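Local atomic coordinates of transcriptional regulator, LuxR family (Burkholderia thailandensis, PDB entry 3MQQ), a protein that probably binds DNA and regulates transcription as a LuxR-family protein, of which this chain is the PAS domain without the DNA-binding part. Residues I14-S19 and D26-L31; R20-E25 and A101-G106; I34-R39 and F110-A115; A75-M80 and W89-G94. All coordinates share one frame; numbering follows the deposited sequence.

Interaction 1. Residues I14-S19 and D26-L31; sequences IGLVLS and DCNDEL. With NA (sodium ion), chain K.
The carboxamide oxygen of Asn-28 is gripped by two backbone amides: Leu-16 N lies 2.9 Å from Asn-28 OD1, and Leu-31 N lies 3.1 Å from the same OD1, the two coming from opposite faces of the amide plane. Asn-28 is the N-cap of helix 29-34, at the place where the first β hairpin of the PAS fold, strands 15-20 and 23-27, passes into that helix. The other end of the amide points at the chain before the first strand, Asn-28 ND2 giving a nearly straight bond (168°) of 2.9 Å to Ile-14 O in the plane of both groups. With CG lodged between backbone N and carbonyl carbon (chi1 64°), the amide can serve the strand and the helix start together. ND2 also donates to Phe-9 O, which ties in the N-terminal helix. Farther along, Leu-18 and Asp-26 form an antiparallel hydrogen-bonded pair, their side chains lying alongside each other; the Asp-26 carboxylate goes on to Tyr-5 OH of the second subunit. On the other face of the sheet, beside Phe-110 of the central strand, Val-17 CG2 crosses over to meet Leu-31 CD2 at 3.5 Å.

Interaction 2. Residues R20-E25 and A101-G106; sequences RDRVIE and APLAAG. With NA (sodium ion), chain K; EOH (ethanol), chain H.
Two turns meet here, a type I' β turn from Arg-20 to Val-23 and a type I turn from Ala-101 to Ala-104; the nearest CA atoms across them are those of Arg-20 and Ala-105, just past the second turn, 4.0 Å apart. The first turn is closed by a pair of backbone bonds between Arg-20 and Val-23. Across the gap Leu-103 O receives a CA-H...O contact from Asp-21 CA at 3.2 Å. Asp-21 OD1 rests against Ala-104, 3.5 Å from Ala-104 CA. Arg-22 runs alongside Leu-103, pointing the same way, with Arg-22 CD 4.0 Å from Leu-103 CD1; a bend at chi3 (77°) turns its guanidinium so that this methyl lies over one face. Arg-22 NH1 donates to Phe-57 O. An ethanol oxygen is modelled 2.8 Å from Arg-22 NH1, but the ethanol crowds the side chain and this detail is doubtful. Two carbonyls of the 101-106 loop bind a sodium ion, which is 2.9 Å from Leu-103 O and 2.7 Å from Ala-104 O. Ser-19 OG and a water add two further oxygen ligands, making a small sodium site between the hairpin turn 20-23 and the loop leading into strand 106-112, the central strand of the PAS sheet.

Interaction 3. Residues I34-R39 and F110-A115; sequences IFRCAR and FEDLSA. With EOH (ethanol), chain I.
Ile-34 lays its CD1 methyl against the backbone of strand 106-112, 3.5 Å from Phe-110 O, and the same methyl lies 4.2 Å from Phe-110 CB. CG1 stands anti to the carbonyl carbon of Ile-34 (chi1 -65°), which carries the branch from the last turn of helix 29-34 toward the strand, while CG2 approaches Asp-112 CB. Deeper in the domain, Phe-35 presents the CE2 end of its ring to Phe-110 CD1 at 4.3 Å; Phe-88 of the neighbouring strand 87-96 packs edge-to-face with Phe-35, and Leu-31 leans on Phe-110.

Nearer the surface the contact becomes polar. The guanidinium of Arg-36 and the carboxylate of Asp-112 are 4.4 Å apart (NH2 to OD2), too far for a salt bridge, and are joined instead through water 2, which accepts from Arg-36 NH2 and donates to Asp-112 OD2. An ethanol, probably from the crystallisation liquor, sits at the guanidinium edge, its oxygen accepting from Arg-36 NH1 at 2.9 Å. Asp-112 OD2 also forms a salt bridge with Arg-82. The other oxygen, OD1, takes both Ser-114 OG, on its syn lone pair at 2.7 Å, and Ser-114 N, from above the carboxylate plane. This Asx turn begins at Asp-112, the last residue of the strand. On the helical side, Arg-36 is the C' residue of a Schellman motif. The contact therefore joins a helix C-terminus to the end of the central strand, on the face of the PAS sheet covered by helices 29-34 and 39-42.

Interaction 4. Residues A75-M80 and W89-G94; sequences ADDRIM and WCHVTG
Strands 74-81 and 87-96 pair antiparallel, the axes of the segments 75-80 and 89-94 approaching to 4.6 Å, with hydrogen-bonded pairs at Asp-76/Val-92 and Arg-78/Cys-90. They form a β hairpin at one border of the PAS sheet, strand 74-81 being outermost within the chain and strand 87-96 continuing the pairing to strand 106-112. Four backbone bonds hold the two together, the shortest from Cys-90 N to Arg-78 O at 2.8 Å.

On the face carrying Asp-76, Arg-78, Cys-90 and Val-92, the Arg-78 chain bends at chi2 and chi3 and doubles back to grip Asp-76 side-on. Arg-78 NE meets the syn lone pair of Asp-76 OD1 at 2.7 Å, almost straight and in the guanidinium plane, while NH2 reaches OD2 less directly. Val-92 CG2 covers one face of this guanidinium, 3.5 Å from Arg-78 NE, so an apolar methyl lies against a charge already paired with Asp-76 along its edge. Both groups have second partners: Tyr-74 OH bonds to Asp-76 OD2, and Arg-78 NH1 to Tyr-51 OH. Selenomethionine Met-80 continues the row, its CG 3.9 Å from Cys-90 CB.

The reverse face carries the Ile-79/Trp-89 pair. There Ile-79 CG1 makes a CH-pi contact over the six-membered ring of Trp-89, 3.7 Å from its centroid and 21° off the normal.

How the interactions relate
All four contacts reach one antiparallel sheet, ordered 23-27, 15-20, 106-112, 87-96, 74-81: interaction 1 lies at one border, interaction 4 at the other, their centres 14 Å apart, and strand 106-112 bridges them. Phe-110 N of interaction 3 bonds to Gly-15 O of interaction 1 at 2.9 Å, and His-91 N of interaction 4 bonds to Glu-111 O, also at 2.9 Å. Interactions 1 and 2 share the sodium ion, Ser-19 OG of the first joining the carbonyl ligands of the second, with a water shared by both, while interaction 3 sits about 20 Å from interaction 2, centre to centre. The nearest atoms of interactions 2 and 4 are about 7 Å apart.

Interaction 1. Residues I14-S19 and D26-L31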
loop_
_atom_site.group_PDB
_atom_site.type_symbol
_atom_site.label_atom_id
_atom_site.label_comp_id
_atom_site.label_asym_id
_atom_site.label_seq_id
_atom_site.Cartn_x
_atom_site.Cartn_y
_atom_site.Cartn_z
ATOM N N ILE B 14 -0.118 5.673 -1.548
ATOM C CA ILE B 14 -0.793 4.790 -2.501
ATOM C C ILE B 14 -2.298 4.976 -2.364
ATOM O O ILE B 14 -2.808 5.394 -1.317
ATOM C CB ILE B 14 -0.456 3.294 -2.290
ATOM C CG1 ILE B 14 -0.880 2.836 -0.892
ATOM C CG2 ILE B 14 1.025 3.021 -2.573
ATOM C CD1 ILE B 14 -0.725 1.376 -0.672
ATOM N N GLY B 15 -3.005 4.638 -3.425
ATOM C CA GLY B 15 -4.455 4.724 -3.407
ATOM C C GLY B 15 -5.031 3.682 -2.478
ATOM O O GLY B 15 -4.620 2.520 -2.498
ATOM N N LEU B 16 -5.935 4.114 -1.608
ATOM C CA LEU B 16 -6.595 3.154 -0.692
ATOM C C LEU B 16 -8.098 3.261 -0.828
ATOM O O LEU B 16 -8.662 4.354 -1.043
ATOM C CB LEU B 16 -6.248 3.436 0.773
ATOM C CG LEU B 16 -4.784 3.325 1.153
ATOM C CD1 LEU B 16 -4.612 3.790 2.584
ATOM C CD2 LEU B 16 -4.299 1.897 0.975
ATOM N N VAL B 17 -8.779 2.127 -0.662
ATOM C CA VAL B 17 -10.255 2.077 -0.745
ATOM C C VAL B 17 -10.766 1.200 0.355
ATOM O O VAL B 17 -10.242 0.111 0.563
ATOM C CB VAL B 17 -10.775 1.474 -2.107
ATOM C CG1 VAL B 17 -12.288 1.101 -2.044
ATOM C CG2 VAL B 17 -10.492 2.403 -3.281
ATOM N N LEU B 18 -11.801 1.664 1.066
ATOM C CA LEU B 18 -12.651 0.796 1.895
ATOM C C LEU B 18 -13.870 0.453 1.040
ATOM O O LEU B 18 -14.570 1.352 0.605
ATOM C CB LEU B 18 -13.062 1.507 3.200
ATOM C CG LEU B 18 -11.930 2.215 3.928
ATOM C CD1 LEU B 18 -12.450 2.888 5.234
ATOM C CD2 LEU B 18 -10.816 1.201 4.238
ATOM N N SER B 19 -14.042 -0.831 0.712
ATOM C CA SER B 19 -15.081 -1.240 -0.257
ATOM C C SER B 19 -16.196 -2.019 0.433
ATOM O O SER B 19 -16.096 -2.434 1.613
ATOM C CB SER B 19 -14.467 -2.101 -1.359
ATOM O OG SER B 19 -14.144 -3.399 -0.828
ATOM N N ASP B 26 -15.139 4.455 0.794
ATOM C CA ASP B 26 -14.256 5.547 1.176
ATOM C C ASP B 26 -12.970 5.374 0.406
ATOM O O ASP B 26 -12.639 4.263 0.002
ATOM C CB ASP B 26 -14.013 5.564 2.691
ATOM C CG ASP B 26 -13.441 6.879 3.193
ATOM O OD1 ASP B 26 -13.330 7.869 2.428
ATOM O OD2 ASP B 26 -13.116 6.941 4.398
ATOM N N CYS B 27 -12.273 6.482 0.171
ATOM C CA CYS B 27 -10.999 6.406 -0.517
ATOM C C CYS B 27 -10.177 7.628 -0.145
ATOM O O CYS B 27 -10.669 8.601 0.458
ATOM C CB CYS B 27 -11.164 6.292 -2.064
ATOM S SG CYS B 27 -11.699 7.841 -2.907
ATOM N N ASN B 28 -8.909 7.571 -0.494
ATOM C CA ASN B 28 -8.035 8.695 -0.228
ATOM C C ASN B 28 -7.746 9.554 -1.465
ATOM O O ASN B 28 -8.147 9.203 -2.611
ATOM C CB ASN B 28 -6.730 8.241 0.487
ATOM C CG ASN B 28 -5.864 7.313 -0.348
ATOM O OD1 ASN B 28 -6.132 7.040 -1.525
ATOM N ND2 ASN B 28 -4.792 6.829 0.274
ATOM N N ASP B 29 -7.030 10.658 -1.222
ATOM C CA ASP B 29 -6.682 11.611 -2.290
ATOM C C ASP B 29 -5.778 10.951 -3.339
ATOM O O ASP B 29 -5.870 11.274 -4.513
ATOM C CB ASP B 29 -6.062 12.909 -1.737
ATOM C CG ASP B 29 -7.108 13.940 -1.318
ATOM O OD1 ASP B 29 -8.317 13.753 -1.589
ATOM O OD2 ASP B 29 -6.728 14.978 -0.744
ATOM N N GLU B 30 -4.894 10.028 -2.923
ATOM C CA GLU B 30 -4.034 9.362 -3.900
ATOM C C GLU B 30 -4.836 8.574 -4.929
ATOM O O GLU B 30 -4.472 8.577 -6.131
ATOM C CB GLU B 30 -2.971 8.480 -3.223
ATOM C CG GLU B 30 -1.893 7.847 -4.176
ATOM C CD GLU B 30 -1.112 8.850 -5.004
ATOM O OE1 GLU B 30 -0.873 9.972 -4.525
ATOM O OE2 GLU B 30 -0.701 8.493 -6.142
ATOM N N LEU B 31 -5.884 7.879 -4.481
ATOM C CA LEU B 31 -6.751 7.151 -5.438
ATOM C C LEU B 31 -7.355 8.116 -6.459
ATOM O O LEU B 31 -7.355 7.831 -7.676
ATOM C CB LEU B 31 -7.857 6.367 -4.729
ATOM C CG LEU B 31 -8.594 5.518 -5.777
ATOM C CD1 LEU B 31 -7.802 4.245 -6.145
ATOM C CD2 LEU B 31 -10.016 5.199 -5.342
HETATM NA NA NA K . -15.847 -5.040 -2.227
HETATM O O HOH W 1 -14.185 -5.719 -4.242
#

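Interaction 2. Residues R20-E25 and A101-G106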
loop_
_atom_site.group_PDB
_atom_site.type_symbol
_atom_site.label_atom_id
_atom_site.label_comp_id
_atom_site.label_asym_id
_atom_site.label_seq_id
_atom_site.Cartn_x
_atom_site.Cartn_y
_atom_site.Cartn_z
ATOM N N ARG B 20 -17.283 -2.179 -0.316
ATOM C CA ARG B 20 -18.367 -3.097 0.066
ATOM C C ARG B 20 -19.091 -3.454 -1.220
ATOM O O ARG B 20 -19.504 -2.564 -1.966
ATOM C CB ARG B 20 -19.300 -2.462 1.101
ATOM C CG ARG B 20 -20.373 -3.386 1.592
ATOM C CD ARG B 20 -20.809 -2.999 3.007
ATOM N NE ARG B 20 -21.563 -1.743 3.120
ATOM C CZ ARG B 20 -22.331 -1.187 2.177
ATOM N NH1 ARG B 20 -22.970 -0.057 2.445
ATOM N NH2 ARG B 20 -22.455 -1.724 0.971
ATOM N N ASP B 21 -19.199 -4.756 -1.486
ATOM C CA ASP B 21 -19.822 -5.275 -2.717
ATOM C C ASP B 21 -19.338 -4.588 -4.008
ATOM O O ASP B 21 -20.131 -4.256 -4.905
ATOM C CB ASP B 21 -21.339 -5.217 -2.571
ATOM C CG ASP B 21 -21.821 -5.940 -1.332
ATOM O OD1 ASP B 21 -21.166 -6.922 -0.910
ATOM O OD2 ASP B 21 -22.854 -5.528 -0.782
ATOM N N ARG B 22 -18.025 -4.401 -4.075
ATOM C CA ARG B 22 -17.333 -3.831 -5.230
ATOM C C ARG B 22 -17.692 -2.365 -5.469
ATOM O O ARG B 22 -17.552 -1.873 -6.591
ATOM C CB ARG B 22 -17.485 -4.676 -6.518
ATOM C CG ARG B 22 -17.288 -6.189 -6.321
ATOM C CD ARG B 22 -17.268 -6.900 -7.660
ATOM N NE ARG B 22 -15.982 -6.710 -8.331
ATOM C CZ ARG B 22 -15.709 -7.132 -9.563
ATOM N NH1 ARG B 22 -14.506 -6.919 -10.100
ATOM N NH2 ARG B 22 -16.637 -7.759 -10.254
ATOM N N VAL B 23 -18.188 -1.701 -4.418
ATOM C CA VAL B 23 -18.426 -0.272 -4.432
ATOM C C VAL B 23 -17.415 0.414 -3.497
ATOM O O VAL B 23 -17.106 -0.093 -2.413
ATOM C CB VAL B 23 -19.851 0.056 -3.988
ATOM C CG1 VAL B 23 -20.074 1.599 -3.927
ATOM C CG2 VAL B 23 -20.837 -0.586 -4.979
ATOM N N ILE B 24 -16.906 1.568 -3.924
ATOM C CA ILE B 24 -15.975 2.344 -3.108
ATOM C C ILE B 24 -16.766 3.097 -2.029
ATOM O O ILE B 24 -17.531 3.995 -2.354
ATOM C CB ILE B 24 -15.254 3.379 -3.957
ATOM C CG1 ILE B 24 -14.386 2.703 -5.045
ATOM C CG2 ILE B 24 -14.462 4.347 -3.070
ATOM C CD1 ILE B 24 -13.767 3.741 -6.029
ATOM N N GLU B 25 -16.596 2.723 -0.758
ATOM C CA GLU B 25 -17.290 3.415 0.333
ATOM C C GLU B 25 -16.466 4.583 0.875
ATOM O O GLU B 25 -17.022 5.590 1.345
ATOM C CB GLU B 25 -17.670 2.441 1.449
ATOM C CG GLU B 25 -18.437 1.234 0.959
ATOM C CD GLU B 25 -19.896 1.540 0.696
ATOM O OE1 GLU B 25 -20.723 1.206 1.561
ATOM O OE2 GLU B 25 -20.215 2.118 -0.361
ATOM N N ALA B 101 -16.379 -14.253 1.886
ATOM C CA ALA B 101 -17.156 -13.237 1.191
ATOM C C ALA B 101 -16.167 -12.281 0.521
ATOM O O ALA B 101 -16.023 -11.130 0.951
ATOM C CB ALA B 101 -18.077 -12.510 2.157
ATOM N N PRO B 102 -15.467 -12.773 -0.527
ATOM C CA PRO B 102 -14.257 -12.124 -1.050
ATOM C C PRO B 102 -14.482 -10.749 -1.664
ATOM O O PRO B 102 -13.578 -9.903 -1.626
ATOM C CB PRO B 102 -13.781 -13.103 -2.133
ATOM C CG PRO B 102 -15.018 -13.880 -2.525
ATOM C CD PRO B 102 -15.718 -14.052 -1.217
ATOM N N LEU B 103 -15.663 -10.554 -2.242
ATOM C CA LEU B 103 -16.025 -9.319 -2.926
ATOM C C LEU B 103 -16.975 -8.446 -2.109
ATOM O O LEU B 103 -17.473 -7.435 -2.607
ATOM C CB LEU B 103 -16.619 -9.644 -4.299
ATOM C CG LEU B 103 -15.590 -10.274 -5.249
ATOM C CD1 LEU B 103 -16.187 -10.633 -6.610
ATOM C CD2 LEU B 103 -14.360 -9.384 -5.407
ATOM N N ALA B 104 -17.181 -8.806 -0.841
ATOM C CA ALA B 104 -17.934 -7.965 0.103
ATOM C C ALA B 104 -17.023 -6.895 0.747
ATOM O O ALA B 104 -16.132 -6.355 0.076
ATOM C CB ALA B 104 -18.645 -8.850 1.173
ATOM N N ALA B 105 -17.226 -6.548 2.018
ATOM C CA ALA B 105 -16.382 -5.508 2.610
ATOM C C ALA B 105 -14.902 -5.894 2.527
ATOM O O ALA B 105 -14.532 -7.037 2.782
ATOM C CB ALA B 105 -16.780 -5.223 4.058
ATOM N N GLY B 106 -14.058 -4.943 2.141
ATOM C CA GLY B 106 -12.629 -5.192 2.206
ATOM C C GLY B 106 -11.813 -3.924 2.087
ATOM O O GLY B 106 -12.356 -2.832 1.931
HETATM NA NA NA K . -15.847 -5.040 -2.227
HETATM C C1 EOH H . -12.676 -5.234 -7.372
HETATM C C2 EOH H . -13.908 -5.861 -6.785
HETATM O O EOH H . -12.736 -5.241 -8.767
HETATM O O HOH W 1 -14.185 -5.719 -4.242
#

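Interaction 3. Residues I34-R39 and F110-A115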
loop_
_atom_site.group_PDB
_atom_site.type_symbol
_atom_site.label_atom_id
_atom_site.label_comp_id
_atom_site.label_asym_id
_atom_site.label_seq_id
_atom_site.Cartn_x
_atom_site.Cartn_y
_atom_site.Cartn_z
ATOM N N ILE B 34 -4.705 9.113 -8.974
ATOM C CA ILE B 34 -4.415 8.071 -9.955
ATOM C C ILE B 34 -5.474 8.089 -11.054
ATOM O O ILE B 34 -5.151 8.011 -12.255
ATOM C CB ILE B 34 -4.362 6.670 -9.304
ATOM C CG1 ILE B 34 -3.183 6.558 -8.317
ATOM C CG2 ILE B 34 -4.315 5.577 -10.377
ATOM C CD1 ILE B 34 -3.277 5.352 -7.362
ATOM N N PHE B 35 -6.733 8.222 -10.645
ATOM C CA PHE B 35 -7.846 8.160 -11.594
ATOM C C PHE B 35 -8.279 9.508 -12.171
ATOM O O PHE B 35 -9.298 9.609 -12.858
ATOM C CB PHE B 35 -8.998 7.329 -11.010
ATOM C CG PHE B 35 -8.687 5.869 -10.976
ATOM C CD1 PHE B 35 -8.847 5.084 -12.119
ATOM C CD2 PHE B 35 -8.138 5.290 -9.836
ATOM C CE1 PHE B 35 -8.509 3.721 -12.099
ATOM C CE2 PHE B 35 -7.819 3.942 -9.795
ATOM C CZ PHE B 35 -7.990 3.160 -10.946
ATOM N N ARG B 36 -7.462 10.526 -11.906
ATOM C CA ARG B 36 -7.654 11.880 -12.432
ATOM C C ARG B 36 -9.049 12.442 -12.207
ATOM O O ARG B 36 -9.670 12.985 -13.139
ATOM C CB ARG B 36 -7.317 11.938 -13.938
ATOM C CG ARG B 36 -6.035 11.245 -14.346
ATOM C CD ARG B 36 -4.767 11.927 -13.823
ATOM N NE ARG B 36 -3.548 11.430 -14.478
ATOM C CZ ARG B 36 -2.585 10.732 -13.877
ATOM N NH1 ARG B 36 -2.655 10.442 -12.583
ATOM N NH2 ARG B 36 -1.525 10.346 -14.575
ATOM N N CYS B 37 -9.527 12.343 -10.966
ATOM C CA CYS B 37 -10.830 12.902 -10.600
ATOM C C CYS B 37 -10.801 13.380 -9.152
ATOM O O CYS B 37 -9.739 13.405 -8.535
ATOM C CB CYS B 37 -11.914 11.851 -10.778
ATOM S SG CYS B 37 -11.602 10.358 -9.825
ATOM N N ALA B 38 -11.962 13.773 -8.629
ATOM C CA ALA B 38 -12.087 14.133 -7.212
ATOM C C ALA B 38 -12.526 12.936 -6.380
ATOM O O ALA B 38 -13.168 12.020 -6.892
ATOM C CB ALA B 38 -13.066 15.246 -7.046
ATOM N N ARG B 39 -12.205 12.951 -5.088
ATOM C CA ARG B 39 -12.692 11.896 -4.197
ATOM C C ARG B 39 -14.213 11.783 -4.279
ATOM O O ARG B 39 -14.757 10.681 -4.295
ATOM C CB ARG B 39 -12.294 12.180 -2.744
ATOM C CG ARG B 39 -10.846 11.913 -2.375
ATOM C CD ARG B 39 -10.681 11.986 -0.838
ATOM N NE ARG B 39 -11.726 11.245 -0.123
ATOM C CZ ARG B 39 -12.459 11.732 0.872
ATOM N NH1 ARG B 39 -12.264 12.972 1.313
ATOM N NH2 ARG B 39 -13.383 10.969 1.443
ATOM N N PHE B 110 -4.180 0.530 -4.546
ATOM C CA PHE B 110 -3.939 0.761 -5.975
ATOM C C PHE B 110 -2.652 1.573 -6.108
ATOM O O PHE B 110 -2.490 2.545 -5.406
ATOM C CB PHE B 110 -5.084 1.621 -6.530
ATOM C CG PHE B 110 -6.417 0.938 -6.481
ATOM C CD1 PHE B 110 -6.940 0.353 -7.619
ATOM C CD2 PHE B 110 -7.132 0.861 -5.291
ATOM C CE1 PHE B 110 -8.161 -0.335 -7.561
ATOM C CE2 PHE B 110 -8.362 0.194 -5.248
ATOM C CZ PHE B 110 -8.863 -0.389 -6.368
ATOM N N GLU B 111 -1.754 1.178 -7.007
ATOM C CA GLU B 111 -0.584 1.958 -7.222
ATOM C C GLU B 111 -0.337 2.071 -8.729
ATOM O O GLU B 111 -0.328 1.078 -9.417
ATOM C CB GLU B 111 0.614 1.297 -6.527
ATOM C CG GLU B 111 1.906 2.036 -6.772
ATOM C CD GLU B 111 3.068 1.385 -6.087
ATOM O OE1 GLU B 111 2.992 0.171 -5.810
ATOM O OE2 GLU B 111 4.064 2.083 -5.820
ATOM N N ASP B 112 -0.166 3.300 -9.230
ATOM C CA ASP B 112 0.088 3.534 -10.659
ATOM C C ASP B 112 1.489 3.055 -10.979
ATOM O O ASP B 112 2.480 3.431 -10.299
ATOM C CB ASP B 112 -0.047 5.049 -10.959
ATOM C CG ASP B 112 -0.060 5.392 -12.453
ATOM O OD1 ASP B 112 0.299 4.567 -13.302
ATOM O OD2 ASP B 112 -0.369 6.563 -12.757
ATOM N N LEU B 113 1.586 2.223 -12.018
ATOM C CA LEU B 113 2.884 1.700 -12.424
ATOM C C LEU B 113 3.464 2.451 -13.614
ATOM O O LEU B 113 4.413 1.983 -14.228
ATOM C CB LEU B 113 2.801 0.200 -12.704
ATOM C CG LEU B 113 2.155 -0.621 -11.577
ATOM C CD1 LEU B 113 1.970 -2.041 -12.018
ATOM C CD2 LEU B 113 2.969 -0.551 -10.270
ATOM N N SER B 114 2.923 3.633 -13.913
ATOM C CA SER B 114 3.383 4.405 -15.080
ATOM C C SER B 114 4.792 4.969 -14.948
ATOM O O SER B 114 5.541 4.960 -15.904
ATOM C CB SER B 114 2.415 5.537 -15.436
ATOM O OG SER B 114 1.149 5.023 -15.807
ATOM N N ALA B 115 5.131 5.462 -13.759
ATOM C CA ALA B 115 6.456 6.041 -13.524
ATOM C C ALA B 115 7.520 4.962 -13.463
ATOM O O ALA B 115 7.258 3.866 -12.934
ATOM C CB ALA B 115 6.443 6.818 -12.201
HETATM C C1 EOH I . -1.270 9.353 -9.737
HETATM C C2 EOH I . -0.020 9.740 -8.951
HETATM O O EOH I . -1.069 8.670 -10.974
HETATM O O HOH W 2 0.818 8.772 -14.023
#

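Interaction 4. Residues A75-M80 and W89-G94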
loop_
_atom_site.group_PDB
_atom_site.type_symbol
_atom_site.label_atom_id
_atom_site.label_comp_id
_atom_site.label_asym_id
_atom_site.label_seq_id
_atom_site.Cartn_x
_atom_site.Cartn_y
_atom_site.Cartn_z
ATOM N N ALA B 75 -3.446 -10.160 -4.931
ATOM C CA ALA B 75 -2.643 -9.118 -5.547
ATOM C C ALA B 75 -2.480 -9.450 -7.016
ATOM O O ALA B 75 -2.345 -10.634 -7.417
ATOM C CB ALA B 75 -1.268 -8.993 -4.860
ATOM N N ASP B 76 -2.547 -8.401 -7.839
ATOM C CA ASP B 76 -2.158 -8.543 -9.228
ATOM C C ASP B 76 -1.683 -7.228 -9.842
ATOM O O ASP B 76 -1.605 -6.209 -9.195
ATOM C CB ASP B 76 -3.314 -9.126 -10.077
ATOM C CG ASP B 76 -4.423 -8.127 -10.320
ATOM O OD1 ASP B 76 -4.153 -6.907 -10.269
ATOM O OD2 ASP B 76 -5.577 -8.539 -10.575
ATOM N N ASP B 77 -1.307 -7.302 -11.118
ATOM C CA ASP B 77 -1.163 -6.078 -11.923
ATOM C C ASP B 77 -2.215 -6.169 -13.000
ATOM O O ASP B 77 -2.396 -7.247 -13.584
ATOM C CB ASP B 77 0.210 -6.078 -12.592
ATOM C CG ASP B 77 1.324 -6.091 -11.590
ATOM O OD1 ASP B 77 1.263 -5.295 -10.631
ATOM O OD2 ASP B 77 2.242 -6.925 -11.743
ATOM N N ARG B 78 -2.895 -5.058 -13.276
ATOM C CA ARG B 78 -3.813 -5.042 -14.408
ATOM C C ARG B 78 -3.928 -3.686 -15.031
ATOM O O ARG B 78 -3.529 -2.683 -14.459
ATOM C CB ARG B 78 -5.203 -5.543 -14.021
ATOM C CG ARG B 78 -6.121 -4.472 -13.441
ATOM C CD ARG B 78 -5.706 -4.111 -12.021
ATOM N NE ARG B 78 -6.047 -5.184 -11.105
ATOM C CZ ARG B 78 -7.229 -5.322 -10.510
ATOM N NH1 ARG B 78 -8.207 -4.451 -10.722
ATOM N NH2 ARG B 78 -7.433 -6.339 -9.709
ATOM N N ILE B 79 -4.552 -3.664 -16.204
ATOM C CA ILE B 79 -4.810 -2.416 -16.883
ATOM C C ILE B 79 -6.139 -1.844 -16.380
ATOM O O ILE B 79 -7.157 -2.564 -16.326
ATOM C CB ILE B 79 -4.857 -2.646 -18.408
ATOM C CG1 ILE B 79 -3.443 -2.990 -18.895
ATOM C CG2 ILE B 79 -5.447 -1.425 -19.128
ATOM C CD1 ILE B 79 -3.393 -3.641 -20.280
HETATM N N MSE B 80 -6.092 -0.577 -15.967
HETATM C CA MSE B 80 -7.262 0.154 -15.525
HETATM C C MSE B 80 -7.442 1.412 -16.359
HETATM O O MSE B 80 -6.628 1.690 -17.233
HETATM C CB MSE B 80 -7.138 0.467 -14.018
HETATM C CG MSE B 80 -6.947 -0.824 -13.194
HETATM SE SE MSE B 80 -8.523 -1.949 -13.176
HETATM C CE MSE B 80 -9.467 -1.113 -11.697
ATOM N N TRP B 89 -1.370 0.863 -16.381
ATOM C CA TRP B 89 -1.116 -0.305 -15.556
ATOM C C TRP B 89 -1.120 0.079 -14.078
ATOM O O TRP B 89 -0.546 1.096 -13.685
ATOM C CB TRP B 89 0.233 -0.900 -15.915
ATOM C CG TRP B 89 0.166 -1.734 -17.148
ATOM C CD1 TRP B 89 0.345 -1.323 -18.442
ATOM C CD2 TRP B 89 -0.100 -3.134 -17.206
ATOM N NE1 TRP B 89 0.211 -2.389 -19.301
ATOM C CE2 TRP B 89 -0.049 -3.516 -18.565
ATOM C CE3 TRP B 89 -0.375 -4.108 -16.239
ATOM C CZ2 TRP B 89 -0.279 -4.825 -18.983
ATOM C CZ3 TRP B 89 -0.581 -5.410 -16.649
ATOM C CH2 TRP B 89 -0.530 -5.760 -18.011
ATOM N N CYS B 90 -1.795 -0.753 -13.291
ATOM C CA CYS B 90 -1.979 -0.506 -11.875
ATOM C C CYS B 90 -1.741 -1.774 -11.066
ATOM O O CYS B 90 -2.280 -2.812 -11.384
ATOM C CB CYS B 90 -3.438 -0.041 -11.679
ATOM S SG CYS B 90 -3.899 0.608 -10.082
ATOM N N HIS B 91 -0.964 -1.697 -9.980
ATOM C CA HIS B 91 -0.828 -2.861 -9.100
ATOM C C HIS B 91 -1.910 -2.753 -8.053
ATOM O O HIS B 91 -2.092 -1.698 -7.467
ATOM C CB HIS B 91 0.530 -2.847 -8.363
ATOM C CG HIS B 91 0.750 -4.049 -7.489
ATOM N ND1 HIS B 91 0.909 -3.980 -6.118
ATOM C CD2 HIS B 91 0.862 -5.356 -7.814
ATOM C CE1 HIS B 91 1.091 -5.204 -5.643
ATOM N NE2 HIS B 91 1.072 -6.052 -6.653
ATOM N N VAL B 92 -2.659 -3.835 -7.845
ATOM C CA VAL B 92 -3.828 -3.811 -6.957
ATOM C C VAL B 92 -3.690 -4.919 -5.938
ATOM O O VAL B 92 -3.312 -6.029 -6.276
ATOM C CB VAL B 92 -5.189 -3.944 -7.698
ATOM C CG1 VAL B 92 -6.389 -3.936 -6.685
ATOM C CG2 VAL B 92 -5.362 -2.772 -8.646
ATOM N N THR B 93 -3.913 -4.589 -4.664
ATOM C CA THR B 93 -3.947 -5.631 -3.630
ATOM C C THR B 93 -5.236 -5.510 -2.853
ATOM O O THR B 93 -5.817 -4.444 -2.771
ATOM C CB THR B 93 -2.718 -5.643 -2.653
ATOM O OG1 THR B 93 -2.858 -4.657 -1.625
ATOM C CG2 THR B 93 -1.378 -5.466 -3.376
ATOM N N GLY B 94 -5.705 -6.608 -2.283
ATOM C CA GLY B 94 -6.947 -6.523 -1.514
ATOM C C GLY B 94 -7.041 -7.601 -0.461
ATOM O O GLY B 94 -6.489 -8.681 -0.606
#